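Long-range contacts in putative glycerophosphodiester phosphodiesterase (Galdieria sulphuraria, PDB 2O55), which is a putative member of the glycerophosphodiester phosphodiesterase family, built on a TIM-barrel fold: residues Glu41-Val46 with Asn112-Gly117; Phe149-Leu154 with Tyr168-Met173. All coordinates share one frame; numbering follows the deposited sequence.

Contact 1: Glu41-Val46 with Asn112-Gly117. With SO4 (sulfate ion), chain C.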
ATOM      1  N   GLU A  41       1.332  -3.404   2.582  1.00 15.40           N
ATOM      2  CA  GLU A  41       1.023  -2.459   1.534  1.00 15.51           C
ATOM      3  C   GLU A  41       1.427  -3.135   0.249  1.00 15.64           C
ATOM      4  O   GLU A  41       2.441  -3.805   0.214  1.00 15.92           O
ATOM      5  CB  GLU A  41       1.803  -1.159   1.732  1.00 15.28           C
ATOM      6  CG  GLU A  41       1.447  -0.046   0.752  1.00 16.48           C
ATOM      7  CD  GLU A  41       2.125  -0.191  -0.642  1.00 19.60           C
ATOM      8  OE1 GLU A  41       1.503   0.239  -1.636  1.00 20.48           O
ATOM      9  OE2 GLU A  41       3.265  -0.727  -0.769  1.00 20.68           O
ATOM     10  N   THR A  42       0.632  -2.975  -0.807  1.00 16.21           N
ATOM     11  CA  THR A  42       1.023  -3.427  -2.151  1.00 15.82           C
ATOM     12  C   THR A  42       0.520  -2.490  -3.253  1.00 16.09           C
ATOM     13  O   THR A  42      -0.376  -1.665  -3.036  1.00 15.78           O
ATOM     14  CB  THR A  42       0.616  -4.891  -2.427  1.00 15.56           C
ATOM     15  OG1 THR A  42       1.335  -5.375  -3.559  1.00 15.24           O
ATOM     16  CG2 THR A  42      -0.839  -4.996  -2.712  1.00 15.32           C
ATOM     17  N   ASP A  43       1.107  -2.643  -4.437  1.00 16.42           N
ATOM     18  CA  ASP A  43       0.942  -1.695  -5.524  1.00 16.78           C
ATOM     19  C   ASP A  43       0.116  -2.275  -6.672  1.00 16.50           C
ATOM     20  O   ASP A  43       0.575  -3.179  -7.363  1.00 16.91           O
ATOM     21  CB  ASP A  43       2.332  -1.298  -6.033  1.00 17.47           C
ATOM     22  CG  ASP A  43       3.262  -0.787  -4.908  1.00 18.86           C
ATOM     23  OD1 ASP A  43       2.951   0.269  -4.296  1.00 19.97           O
ATOM     24  OD2 ASP A  43       4.312  -1.439  -4.657  1.00 19.96           O
ATOM     25  N   LEU A  44      -1.093  -1.754  -6.881  1.00 16.19           N
ATOM     26  CA  LEU A  44      -1.990  -2.251  -7.944  1.00 15.68           C
ATOM     27  C   LEU A  44      -1.777  -1.557  -9.273  1.00 15.58           C
ATOM     28  O   LEU A  44      -1.836  -0.326  -9.341  1.00 15.63           O
ATOM     29  CB  LEU A  44      -3.461  -2.062  -7.568  1.00 15.30           C
ATOM     30  CG  LEU A  44      -3.958  -2.486  -6.195  1.00 15.50           C
ATOM     31  CD1 LEU A  44      -5.462  -2.316  -6.170  1.00 15.31           C
ATOM     32  CD2 LEU A  44      -3.556  -3.922  -5.878  1.00 15.57           C
ATOM     33  N   ARG A  45      -1.533  -2.341 -10.326  1.00 15.38           N
ATOM     34  CA  ARG A  45      -1.565  -1.828 -11.700  1.00 15.07           C
ATOM     35  C   ARG A  45      -2.343  -2.809 -12.566  1.00 15.99           C
ATOM     36  O   ARG A  45      -2.511  -3.981 -12.199  1.00 16.01           O
ATOM     37  CB  ARG A  45      -0.156  -1.600 -12.283  1.00 14.96           C
ATOM     38  CG  ARG A  45       0.861  -0.964 -11.333  1.00 14.02           C
ATOM     39  CD  ARG A  45       2.202  -0.725 -11.973  1.00 13.33           C
ATOM     40  NE  ARG A  45       2.310   0.650 -12.428  1.00 11.34           N
ATOM     41  CZ  ARG A  45       3.055   1.585 -11.842  1.00 10.74           C
ATOM     42  NH1 ARG A  45       3.791   1.292 -10.781  1.00 10.21           N
ATOM     43  NH2 ARG A  45       3.074   2.823 -12.328  1.00  9.45           N
ATOM     44  N   VAL A  46      -2.807  -2.333 -13.717  1.00 16.92           N
ATOM     45  CA  VAL A  46      -3.600  -3.154 -14.637  1.00 18.10           C
ATOM     46  C   VAL A  46      -2.815  -3.503 -15.896  1.00 18.66           C
ATOM     47  O   VAL A  46      -2.285  -2.611 -16.562  1.00 18.70           O
ATOM     48  CB  VAL A  46      -4.913  -2.438 -15.023  1.00 18.23           C
ATOM     49  CG1 VAL A  46      -5.570  -3.095 -16.265  1.00 18.69           C
ATOM     50  CG2 VAL A  46      -5.866  -2.398 -13.829  1.00 17.95           C
ATOM     51  N   ASN A 112      -3.195  -2.758   2.629  1.00 17.81           N
ATOM     52  CA  ASN A 112      -3.214  -1.454   1.984  1.00 17.18           C
ATOM     53  C   ASN A 112      -2.857  -1.568   0.492  1.00 16.97           C
ATOM     54  O   ASN A 112      -1.727  -1.890   0.128  1.00 16.36           O
ATOM     55  CB  ASN A 112      -2.285  -0.493   2.698  1.00 17.18           C
ATOM     56  CG  ASN A 112      -2.682  -0.264   4.139  1.00 17.30           C
ATOM     57  OD1 ASN A 112      -3.843  -0.417   4.523  1.00 20.16           O
ATOM     58  ND2 ASN A 112      -1.718   0.112   4.948  1.00 17.03           N
ATOM     59  N   LEU A 113      -3.849  -1.313  -0.356  1.00 16.95           N
ATOM     60  CA  LEU A 113      -3.671  -1.348  -1.791  1.00 17.00           C
ATOM     61  C   LEU A 113      -3.467   0.060  -2.347  1.00 17.26           C
ATOM     62  O   LEU A 113      -4.384   0.883  -2.279  1.00 17.58           O
ATOM     63  CB  LEU A 113      -4.890  -1.984  -2.431  1.00 16.94           C
ATOM     64  CG  LEU A 113      -5.337  -3.277  -1.740  1.00 17.12           C
ATOM     65  CD1 LEU A 113      -6.604  -3.801  -2.376  1.00 17.57           C
ATOM     66  CD2 LEU A 113      -4.267  -4.350  -1.753  1.00 16.09           C
ATOM     67  N   GLU A 114      -2.265   0.349  -2.870  1.00 17.08           N
ATOM     68  CA  GLU A 114      -2.058   1.599  -3.604  1.00 17.02           C
ATOM     69  C   GLU A 114      -2.428   1.479  -5.105  1.00 16.81           C
ATOM     70  O   GLU A 114      -1.927   0.605  -5.832  1.00 16.56           O
ATOM     71  CB  GLU A 114      -0.651   2.200  -3.419  1.00 16.73           C
ATOM     72  CG  GLU A 114      -0.549   3.584  -4.089  1.00 16.59           C
ATOM     73  CD  GLU A 114       0.797   4.289  -3.948  1.00 17.48           C
ATOM     74  OE1 GLU A 114       1.785   3.639  -3.504  1.00 17.38           O
ATOM     75  OE2 GLU A 114       0.845   5.509  -4.298  1.00 17.04           O
ATOM     76  N   LEU A 115      -3.316   2.360  -5.546  1.00 16.19           N
ATOM     77  CA  LEU A 115      -3.593   2.485  -6.955  1.00 16.15           C
ATOM     78  C   LEU A 115      -2.445   3.248  -7.627  1.00 15.65           C
ATOM     79  O   LEU A 115      -2.453   4.476  -7.687  1.00 14.84           O
ATOM     80  CB  LEU A 115      -4.950   3.175  -7.174  1.00 16.58           C
ATOM     81  CG  LEU A 115      -6.169   2.776  -6.314  1.00 16.80           C
ATOM     82  CD1 LEU A 115      -7.448   3.435  -6.846  1.00 16.13           C
ATOM     83  CD2 LEU A 115      -6.345   1.258  -6.225  1.00 16.41           C
ATOM     84  N   LYS A 116      -1.450   2.497  -8.086  1.00 15.76           N
ATOM     85  CA  LYS A 116      -0.320   3.046  -8.820  1.00 16.53           C
ATOM     86  C   LYS A 116      -0.770   3.307 -10.244  1.00 17.22           C
ATOM     87  O   LYS A 116      -0.975   2.390 -11.046  1.00 16.83           O
ATOM     88  CB  LYS A 116       0.889   2.112  -8.765  1.00 16.64           C
ATOM     89  CG  LYS A 116       1.858   2.392  -7.622  1.00 16.81           C
ATOM     90  CD  LYS A 116       2.932   3.377  -8.033  1.00 17.40           C
ATOM     91  CE  LYS A 116       3.667   3.946  -6.816  1.00 18.60           C
ATOM     92  NZ  LYS A 116       4.731   4.932  -7.231  1.00 20.17           N
ATOM     93  N   GLY A 117      -0.883   4.592 -10.551  1.00 18.33           N
ATOM     94  CA  GLY A 117      -1.972   5.059 -11.378  1.00 19.18           C
ATOM     95  C   GLY A 117      -1.639   5.928 -12.539  1.00 19.75           C
ATOM     96  O   GLY A 117      -1.479   7.144 -12.424  1.00 20.23           O
TER
HETATM   97  S   SO4 C   2       1.524   7.031  -8.689  0.75 31.06           S
HETATM   98  O1  SO4 C   2       1.854   8.421  -8.982  0.75 29.78           O
HETATM   99  O2  SO4 C   2       2.693   6.199  -8.966  0.75 29.26           O
HETATM  100  O3  SO4 C   2       1.131   6.897  -7.281  0.75 31.49           O
HETATM  101  O4  SO4 C   2       0.418   6.609  -9.539  0.75 28.32           O

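Contact 2: Phe149-Leu154 with Tyr168-Met173. With SO4 (sulfate ion), chain D; SO4 (sulfate ion), chain C.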
ATOM      1  N   PHE A 149      -1.850   8.682  -4.178  1.00 11.56           N
ATOM      2  CA  PHE A 149      -1.435  10.078  -4.208  1.00 11.11           C
ATOM      3  C   PHE A 149      -2.428  10.908  -4.966  1.00 11.35           C
ATOM      4  O   PHE A 149      -2.605  12.085  -4.665  1.00 12.13           O
ATOM      5  CB  PHE A 149      -0.064  10.226  -4.831  1.00 10.45           C
ATOM      6  CG  PHE A 149       1.007   9.754  -3.950  1.00 10.50           C
ATOM      7  CD1 PHE A 149       1.721   8.612  -4.260  1.00  9.89           C
ATOM      8  CD2 PHE A 149       1.260  10.402  -2.745  1.00 10.80           C
ATOM      9  CE1 PHE A 149       2.720   8.153  -3.411  1.00  7.78           C
ATOM     10  CE2 PHE A 149       2.251   9.937  -1.892  1.00  9.56           C
ATOM     11  CZ  PHE A 149       2.984   8.816  -2.236  1.00  8.28           C
ATOM     12  N   HIS A 150      -3.094  10.284  -5.928  1.00 11.35           N
ATOM     13  CA  HIS A 150      -4.096  10.936  -6.750  1.00 11.53           C
ATOM     14  C   HIS A 150      -5.507  10.645  -6.243  1.00 11.47           C
ATOM     15  O   HIS A 150      -6.048   9.577  -6.476  1.00 11.54           O
ATOM     16  CB  HIS A 150      -3.905  10.466  -8.175  1.00 11.47           C
ATOM     17  CG  HIS A 150      -2.469  10.394  -8.570  1.00 11.80           C
ATOM     18  ND1 HIS A 150      -1.741  11.510  -8.926  1.00 13.03           N
ATOM     19  CD2 HIS A 150      -1.615   9.344  -8.638  1.00 11.68           C
ATOM     20  CE1 HIS A 150      -0.503  11.147  -9.217  1.00 12.91           C
ATOM     21  NE2 HIS A 150      -0.399   9.838  -9.043  1.00 12.27           N
ATOM     22  N   HIS A 151      -6.103  11.614  -5.558  1.00 11.74           N
ATOM     23  CA  HIS A 151      -7.329  11.365  -4.797  1.00 12.18           C
ATOM     24  C   HIS A 151      -8.577  11.249  -5.632  1.00 12.12           C
ATOM     25  O   HIS A 151      -9.602  10.721  -5.176  1.00 13.02           O
ATOM     26  CB  HIS A 151      -7.470  12.360  -3.639  1.00 12.16           C
ATOM     27  CG  HIS A 151      -6.232  12.435  -2.796  1.00 14.98           C
ATOM     28  ND1 HIS A 151      -5.601  13.624  -2.487  1.00 16.98           N
ATOM     29  CD2 HIS A 151      -5.454  11.450  -2.275  1.00 16.49           C
ATOM     30  CE1 HIS A 151      -4.508  13.369  -1.787  1.00 17.77           C
ATOM     31  NE2 HIS A 151      -4.396  12.056  -1.644  1.00 17.58           N
ATOM     32  N   GLU A 152      -8.489  11.696  -6.874  1.00 11.83           N
ATOM     33  CA  GLU A 152      -9.594  11.514  -7.770  1.00 11.67           C
ATOM     34  C   GLU A 152      -9.837  10.053  -8.015  1.00 10.90           C
ATOM     35  O   GLU A 152     -10.972   9.666  -8.218  1.00 11.30           O
ATOM     36  CB  GLU A 152      -9.363  12.201  -9.095  1.00 12.15           C
ATOM     37  CG  GLU A 152     -10.679  12.603  -9.726  1.00 15.83           C
ATOM     38  CD  GLU A 152     -10.597  12.720 -11.239  1.00 20.77           C
ATOM     39  OE1 GLU A 152     -11.133  11.809 -11.935  1.00 23.32           O
ATOM     40  OE2 GLU A 152      -9.995  13.715 -11.731  1.00 21.30           O
ATOM     41  N   ALA A 153      -8.781   9.240  -7.991  1.00 10.14           N
ATOM     42  CA  ALA A 153      -8.919   7.805  -8.276  1.00  9.43           C
ATOM     43  C   ALA A 153      -9.785   7.118  -7.219  1.00  9.35           C
ATOM     44  O   ALA A 153     -10.628   6.265  -7.533  1.00  9.34           O
ATOM     45  CB  ALA A 153      -7.563   7.135  -8.387  1.00  8.88           C
ATOM     46  N   LEU A 154      -9.579   7.517  -5.965  1.00  8.91           N
ATOM     47  CA  LEU A 154     -10.336   7.000  -4.852  1.00  8.00           C
ATOM     48  C   LEU A 154     -11.803   7.374  -4.990  1.00  8.05           C
ATOM     49  O   LEU A 154     -12.667   6.538  -4.803  1.00  7.82           O
ATOM     50  CB  LEU A 154      -9.760   7.556  -3.565  1.00  7.94           C
ATOM     51  CG  LEU A 154      -8.274   7.251  -3.390  1.00  7.28           C
ATOM     52  CD1 LEU A 154      -7.733   8.026  -2.206  1.00  6.76           C
ATOM     53  CD2 LEU A 154      -8.037   5.767  -3.192  1.00  6.17           C
ATOM     54  N   TYR A 168      -6.072   8.713   2.165  1.00  9.38           N
ATOM     55  CA  TYR A 168      -5.482   9.700   1.287  1.00  9.68           C
ATOM     56  C   TYR A 168      -3.983   9.711   1.561  1.00 10.09           C
ATOM     57  O   TYR A 168      -3.563   9.763   2.737  1.00 10.28           O
ATOM     58  CB  TYR A 168      -6.084  11.066   1.582  1.00 10.05           C
ATOM     59  CG  TYR A 168      -7.300  11.458   0.756  1.00 10.31           C
ATOM     60  CD1 TYR A 168      -8.140  10.497   0.189  1.00  8.91           C
ATOM     61  CD2 TYR A 168      -7.631  12.813   0.584  1.00 11.12           C
ATOM     62  CE1 TYR A 168      -9.265  10.870  -0.561  1.00 10.14           C
ATOM     63  CE2 TYR A 168      -8.764  13.200  -0.156  1.00 12.74           C
ATOM     64  CZ  TYR A 168      -9.576  12.214  -0.742  1.00 11.05           C
ATOM     65  OH  TYR A 168     -10.671  12.589  -1.507  1.00  9.22           O
ATOM     66  N   LEU A 169      -3.187   9.639   0.485  1.00  9.93           N
ATOM     67  CA  LEU A 169      -1.728   9.697   0.564  1.00  9.27           C
ATOM     68  C   LEU A 169      -1.213  11.101   0.251  1.00  9.15           C
ATOM     69  O   LEU A 169      -1.539  11.646  -0.801  1.00  9.72           O
ATOM     70  CB  LEU A 169      -1.114   8.729  -0.438  1.00  9.05           C
ATOM     71  CG  LEU A 169      -0.760   7.301  -0.041  1.00  8.98           C
ATOM     72  CD1 LEU A 169      -0.612   6.467  -1.289  1.00  8.87           C
ATOM     73  CD2 LEU A 169       0.527   7.262   0.736  1.00  8.17           C
ATOM     74  N   PHE A 170      -0.382  11.666   1.123  1.00  8.81           N
ATOM     75  CA  PHE A 170       0.172  12.992   0.867  1.00  9.13           C
ATOM     76  C   PHE A 170       1.637  13.033   0.467  1.00 10.09           C
ATOM     77  O   PHE A 170       2.303  11.997   0.378  1.00 10.46           O
ATOM     78  CB  PHE A 170      -0.061  13.901   2.067  1.00  8.52           C
ATOM     79  CG  PHE A 170      -1.485  14.224   2.265  1.00  8.46           C
ATOM     80  CD1 PHE A 170      -2.243  13.528   3.198  1.00  8.29           C
ATOM     81  CD2 PHE A 170      -2.110  15.172   1.450  1.00  6.05           C
ATOM     82  CE1 PHE A 170      -3.612  13.809   3.340  1.00  8.12           C
ATOM     83  CE2 PHE A 170      -3.449  15.459   1.592  1.00  4.97           C
ATOM     84  CZ  PHE A 170      -4.213  14.780   2.531  1.00  6.24           C
ATOM     85  N   ASN A 171       2.128  14.259   0.257  1.00 10.94           N
ATOM     86  CA  ASN A 171       3.521  14.542  -0.070  1.00 11.21           C
ATOM     87  C   ASN A 171       3.937  13.874  -1.380  1.00 12.19           C
ATOM     88  O   ASN A 171       5.031  13.284  -1.481  1.00 12.11           O
ATOM     89  CB  ASN A 171       4.449  14.118   1.064  1.00 10.81           C
ATOM     90  CG  ASN A 171       3.924  14.499   2.430  1.00 11.02           C
ATOM     91  OD1 ASN A 171       3.723  13.624   3.272  1.00 12.58           O
ATOM     92  ND2 ASN A 171       3.716  15.805   2.674  1.00  9.55           N
ATOM     93  N   TYR A 172       3.054  13.975  -2.375  1.00 12.93           N
ATOM     94  CA  TYR A 172       3.291  13.377  -3.675  1.00 13.64           C
ATOM     95  C   TYR A 172       4.693  13.642  -4.198  1.00 14.04           C
ATOM     96  O   TYR A 172       5.495  12.705  -4.207  1.00 15.93           O
ATOM     97  CB  TYR A 172       2.216  13.751  -4.693  1.00 14.36           C
ATOM     98  CG  TYR A 172       2.456  13.257  -6.109  1.00 14.08           C
ATOM     99  CD1 TYR A 172       2.822  11.935  -6.359  1.00 15.52           C
ATOM    100  CD2 TYR A 172       2.285  14.109  -7.201  1.00 13.94           C
ATOM    101  CE1 TYR A 172       3.042  11.478  -7.663  1.00 14.42           C
ATOM    102  CE2 TYR A 172       2.487  13.664  -8.507  1.00 13.94           C
ATOM    103  CZ  TYR A 172       2.860  12.346  -8.728  1.00 14.49           C
ATOM    104  OH  TYR A 172       3.065  11.889 -10.013  1.00 14.61           O
HETATM  105  N   MSE A 173       5.071  14.830  -4.643  1.00 13.23           N
HETATM  106  CA  MSE A 173       6.488  14.841  -5.095  1.00 12.49           C
HETATM  107  C   MSE A 173       7.342  15.656  -4.144  1.00 13.01           C
HETATM  108  O   MSE A 173       8.056  16.596  -4.535  1.00 13.31           O
HETATM  109  CB  MSE A 173       6.668  15.208  -6.566  1.00 12.09           C
HETATM  110  CG  MSE A 173       6.026  14.230  -7.531  1.00 10.78           C
HETATM  111 SE   MSE A 173       5.959  14.895  -9.403  1.00 11.06          SE
HETATM  112  CE  MSE A 173       7.885  15.285  -9.759  1.00  7.62           C
TER
HETATM  113  S   SO4 D 261      -5.712  14.372  -8.125  0.75 49.81           S
HETATM  114  O1  SO4 D 261      -7.148  14.395  -7.893  0.75 47.85           O
HETATM  115  O2  SO4 D 261      -5.259  15.525  -8.901  0.75 48.20           O
HETATM  116  O3  SO4 D 261      -5.048  14.315  -6.813  0.75 47.49           O
HETATM  117  O4  SO4 D 261      -5.430  13.191  -8.927  0.75 49.86           O
HETATM  118  S   SO4 C   2       1.524   7.031  -8.689  0.75 31.06           S
HETATM  119  O1  SO4 C   2       1.854   8.421  -8.982  0.75 29.78           O
HETATM  120  O2  SO4 C   2       2.693   6.199  -8.966  0.75 29.26           O
HETATM  121  O3  SO4 C   2       1.131   6.897  -7.281  0.75 31.49           O
HETATM  122  O4  SO4 C   2       0.418   6.609  -9.539  0.75 28.32           O

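Contact 1: Glu41-Val46 with Asn112-Gly117
Glu41 pairs in parallel with Asn112, on two neighbouring strands of the TIM barrel, 41-46 and 112-115; its CA lies 4.4 Å from the CA of Asn112. With CG anti to the backbone N (chi1 -174°) and a bend at chi2, the Glu41 chain swings its OE1 over to CB of Glu114, 3.4 Å away. Thr42 bonds to strand 112-115 through both its backbone N and its O: the N donates to Asn112 O at 2.8 Å, and the O receives Glu114 N. Its CG2 lies alongside CD2 of Leu113, both pointing the same way, while OG1 turns out of the pair to Asn24. Asp43 shares the face of Glu41 and Glu114, and its OD1 comes within 3.7 Å of Glu114 OE1, the two carboxylate planes 53° apart; its other oxygen, OD2, is hydrogen-bonded to Asn24 ND2. Leu44 N continues the ladder to Glu114 O, and on the other face of the sheet its CD1 touches both Leu113 CB and Leu115 CD2. Beyond it the pairing slackens into a weak bond from Lys116 N to Leu44 O. Arg45 lays one face of its guanidinium against Lys116 CB, toward the rim of the group. The lysine chain runs on past it to a sulfate ion, where Lys116 NZ donates to O2 at 3.0 Å and Gly117 N donates to O4 at 2.6 Å.

Contact 2: Phe149-Leu154 with Tyr168-Met173
His151 sets its CG anti to its own carbonyl carbon (chi1 -51°), which lays the imidazole over the Tyr168 ring; Phe149, turned the same way at chi1 -73°, sends its ring across Leu169. The first pair is an offset stack, centroids 4.0 Å apart and planes only 4° from parallel, with His151 CB also over the tyrosine face. From the edge of the imidazole, NE2 donates to Leu169 O at 3.0 Å, reaching it from above the carbonyl plane. Another part of that edge meets the face of Phe170, so stack, bond and edge together fix the rotation of the imidazole. Leu154 CD1 adds an apolar contact at Tyr168 CD1, 3.5 Å away. Across the Phe149 ring, Leu169 CB sits over one face in a CH-pi contact, and Phe170 O lies at the edge. His150 points the edge of its ring at the face of Tyr172, CE1 to CZ 3.6 Å, while its NE2 donates to O1 of one sulfate ion at 2.7 Å in a nearly straight bond. A second sulfate takes His151 N on O3 at 3.2 Å and, weakly, Glu152 N on O1, at the N-terminal end of helix 151-160, where the helix dipole probably helps hold an anion. The contact joins parts of the beta-alpha-beta unit made by strand 144-148, helix 151-160 and strand 165-169 of the TIM barrel.

In the fold
Contact 1 is buried near the centre of the chain and contact 2 only partly buried farther out, their centres 12 Å apart on the same sheet. The first joins two strands side by side through a backbone ladder, with mainly acids on one face and mainly leucines on the other; the second ties loops and a helix start to a strand end, mostly through aromatic rings. Strand 144-148 lies between strands 110-115 and 165-169 and so bridges the two. They meet where Glu114 packs against Phe149 and Leu169, and Leu115 against Ala153. One sulfate ion is shared, gripped by Lys116 and Gly117 from contact 1 and by His150 from contact 2.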